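Local coordinates for ABC-type transport system, sugar-family extracellular solute-binding protein (Peptoclostridium difficile 630, PDB 6HNI) that binds tyrosine, probably as the extracellular solute-binding lipoprotein of an ABC transport system, and has adhesive properties, at residues I158-N163 and F185-K190. The protein carries 1 engineered substitution. Sequence-based numbering, arbitrary orientation. Where two conformers were deposited one is given.
Sequences IGVMYN and FKVVEK
Ile158 N donates a hydrogen bond to Lys186 O at 2.8 Å, almost straight (176°). It is the first of five main-chain hydrogen bonds that join the parallel strands 158-163 and 186-190. The Ile158 carbonyl then accepts from Val188 N. Val160 repeats the pattern, with N bonded to Val188 O and O to Lys190 N. The last bond, Tyr162 N to Lys190 O, is longer at 3.2 Å. Weaker CA-H...O contacts lie between these bonds, among them Gly159 CA to Val188 O at 3.2 Å.

The two strands and helix 167-183 form a right-handed beta-alpha-beta crossover, as is usual in the alpha/beta lobes of periplasmic-type binding proteins. Strand 186-192 is an edge strand of a four-stranded parallel sheet within this chain, and Gly159 bonds to strand 211-214 on the inner side.

Apolar contacts lie on the face turned to helix 167-183. Ile158 CD1 rests 3.8 Å from Phe185 CD1, at a slant to the ring. Val160 CG1 meets Val187 CG1 at 4.0 Å and Glu189 CG at the same distance.

One polar side-chain pair crosses the contact. Tyr162 OH donates to Glu189 OE1 at 2.9 Å. Glu189 OE1 sits at the ring edge, near its plane, with the carboxylate and ring planes 32° apart. Tyr162 CG lies between its backbone N and carbonyl carbon (chi1 67°), which carries the ring back along the strand to Glu189. Glu189 OE2 forms a salt bridge with Lys177 of the helix, so both carboxylate oxygens are engaged.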
loop_
_atom_site.group_PDB
_atom_site.type_symbol
_atom_site.label_atom_id
_atom_site.label_comp_id
_atom_site.label_asym_id
_atom_site.label_seq_id
_atom_site.Cartn_x
_atom_site.Cartn_y
_atom_site.Cartn_z
ATOM N N ILE A 158 -0.472 20.598 6.743
ATOM C CA ILE A 158 -0.809 19.210 6.373
ATOM C C ILE A 158 -0.508 18.327 7.595
ATOM O O ILE A 158 0.622 18.314 8.070
ATOM C CB ILE A 158 0.051 18.717 5.180
ATOM C CG1 ILE A 158 -0.153 19.646 3.974
ATOM C CG2 ILE A 158 -0.295 17.273 4.830
ATOM C CD1 ILE A 158 0.869 19.457 2.888
ATOM N N GLY A 159 -1.496 17.566 8.054
ATOM C CA GLY A 159 -1.251 16.549 9.055
ATOM C C GLY A 159 -0.911 15.193 8.422
ATOM O O GLY A 159 -1.398 14.888 7.322
ATOM N N VAL A 160 -0.169 14.418 9.166
ATOM C CA VAL A 160 0.102 13.006 8.760
ATOM C C VAL A 160 0.176 12.153 10.019
ATOM O O VAL A 160 1.005 12.390 10.909
ATOM C CB VAL A 160 1.370 12.921 7.902
ATOM C CG1 VAL A 160 2.638 13.333 8.583
ATOM C CG2 VAL A 160 1.516 11.492 7.404
ATOM N N MET A 161 -0.694 11.152 10.094
ATOM C CA MET A 161 -0.629 10.103 11.104
ATOM C C MET A 161 -0.094 8.833 10.442
ATOM O O MET A 161 -0.531 8.479 9.331
ATOM C CB MET A 161 -2.011 9.886 11.759
ATOM C CG MET A 161 -2.004 8.870 12.859
ATOM S SD MET A 161 -3.477 8.908 13.902
ATOM C CE MET A 161 -4.688 8.372 12.721
ATOM N N TYR A 162 0.819 8.165 11.129
ATOM C CA TYR A 162 1.464 6.970 10.527
ATOM C C TYR A 162 2.036 6.106 11.627
ATOM O O TYR A 162 2.245 6.555 12.779
ATOM C CB TYR A 162 2.541 7.428 9.600
ATOM C CG TYR A 162 3.713 8.094 10.227
ATOM C CD1 TYR A 162 3.624 9.420 10.693
ATOM C CD2 TYR A 162 4.892 7.411 10.437
ATOM C CE1 TYR A 162 4.708 10.029 11.283
ATOM C CE2 TYR A 162 5.981 8.023 11.029
ATOM C CZ TYR A 162 5.886 9.346 11.445
ATOM O OH TYR A 162 6.986 9.930 12.009
ATOM N N ASN A 163 2.353 4.876 11.295
ATOM C CA ASN A 163 2.981 3.875 12.158
ATOM C C ASN A 163 4.483 4.073 12.148
ATOM O O ASN A 163 5.127 3.827 11.129
ATOM C CB ASN A 163 2.618 2.466 11.626
ATOM C CG ASN A 163 3.054 1.339 12.541
ATOM O OD1 ASN A 163 3.773 1.559 13.530
ATOM N ND2 ASN A 163 2.664 0.110 12.179
ATOM N N PHE A 185 4.456 24.700 2.823
ATOM C CA PHE A 185 3.526 24.055 3.784
ATOM C C PHE A 185 4.247 23.714 5.082
ATOM O O PHE A 185 5.483 23.509 5.114
ATOM C CB PHE A 185 2.988 22.734 3.185
ATOM C CG PHE A 185 2.165 22.921 1.979
ATOM C CD1 PHE A 185 0.828 23.166 2.068
ATOM C CD2 PHE A 185 2.741 22.828 0.732
ATOM C CE1 PHE A 185 0.042 23.320 0.919
ATOM C CE2 PHE A 185 1.997 23.023 -0.402
ATOM C CZ PHE A 185 0.642 23.242 -0.323
ATOM N N LYS A 186 3.439 23.659 6.138
ATOM C CA LYS A 186 3.809 23.127 7.450
ATOM C C LYS A 186 3.302 21.680 7.553
ATOM O O LYS A 186 2.220 21.378 7.074
ATOM C CB LYS A 186 3.135 23.969 8.537
ATOM C CG LYS A 186 3.453 23.545 9.958
ATOM C CD LYS A 186 3.135 24.706 10.899
ATOM C CE LYS A 186 3.452 24.374 12.334
ATOM N NZ LYS A 186 2.324 23.605 12.903
ATOM N N VAL A 187 4.063 20.799 8.184
ATOM C CA VAL A 187 3.601 19.430 8.398
ATOM C C VAL A 187 3.498 19.202 9.902
ATOM O O VAL A 187 4.425 19.538 10.643
ATOM C CB VAL A 187 4.586 18.398 7.820
ATOM C CG1 VAL A 187 4.181 16.952 8.135
ATOM C CG2 VAL A 187 4.702 18.627 6.340
ATOM N N VAL A 188 2.387 18.647 10.340
ATOM C CA VAL A 188 2.210 18.199 11.725
ATOM C C VAL A 188 2.110 16.668 11.726
ATOM O O VAL A 188 1.196 16.105 11.103
ATOM C CB VAL A 188 0.933 18.802 12.329
ATOM C CG1 VAL A 188 0.775 18.338 13.757
ATOM C CG2 VAL A 188 0.976 20.317 12.267
ATOM N N GLU A 189 3.070 16.023 12.378
ATOM C CA GLU A 189 3.156 14.571 12.447
ATOM C C GLU A 189 2.524 13.998 13.683
ATOM O O GLU A 189 2.671 14.604 14.790
ATOM C CB GLU A 189 4.602 14.096 12.482
ATOM C CG GLU A 189 5.417 14.426 11.292
ATOM C CD GLU A 189 6.861 14.012 11.512
ATOM O OE1 GLU A 189 7.142 12.817 11.777
ATOM O OE2 GLU A 189 7.722 14.890 11.440
ATOM N N LYS A 190 1.854 12.864 13.526
ATOM C CA LYS A 190 1.391 12.096 14.667
ATOM C C LYS A 190 1.801 10.638 14.465
ATOM O O LYS A 190 1.135 9.855 13.779
ATOM C CB LYS A 190 -0.110 12.259 14.868
ATOM C CG LYS A 190 -0.687 11.567 16.085
ATOM C CD LYS A 190 -0.103 12.141 17.368
ATOM C CE LYS A 190 -0.783 11.587 18.628
ATOM N NZ LYS A 190 -0.008 11.822 19.878
#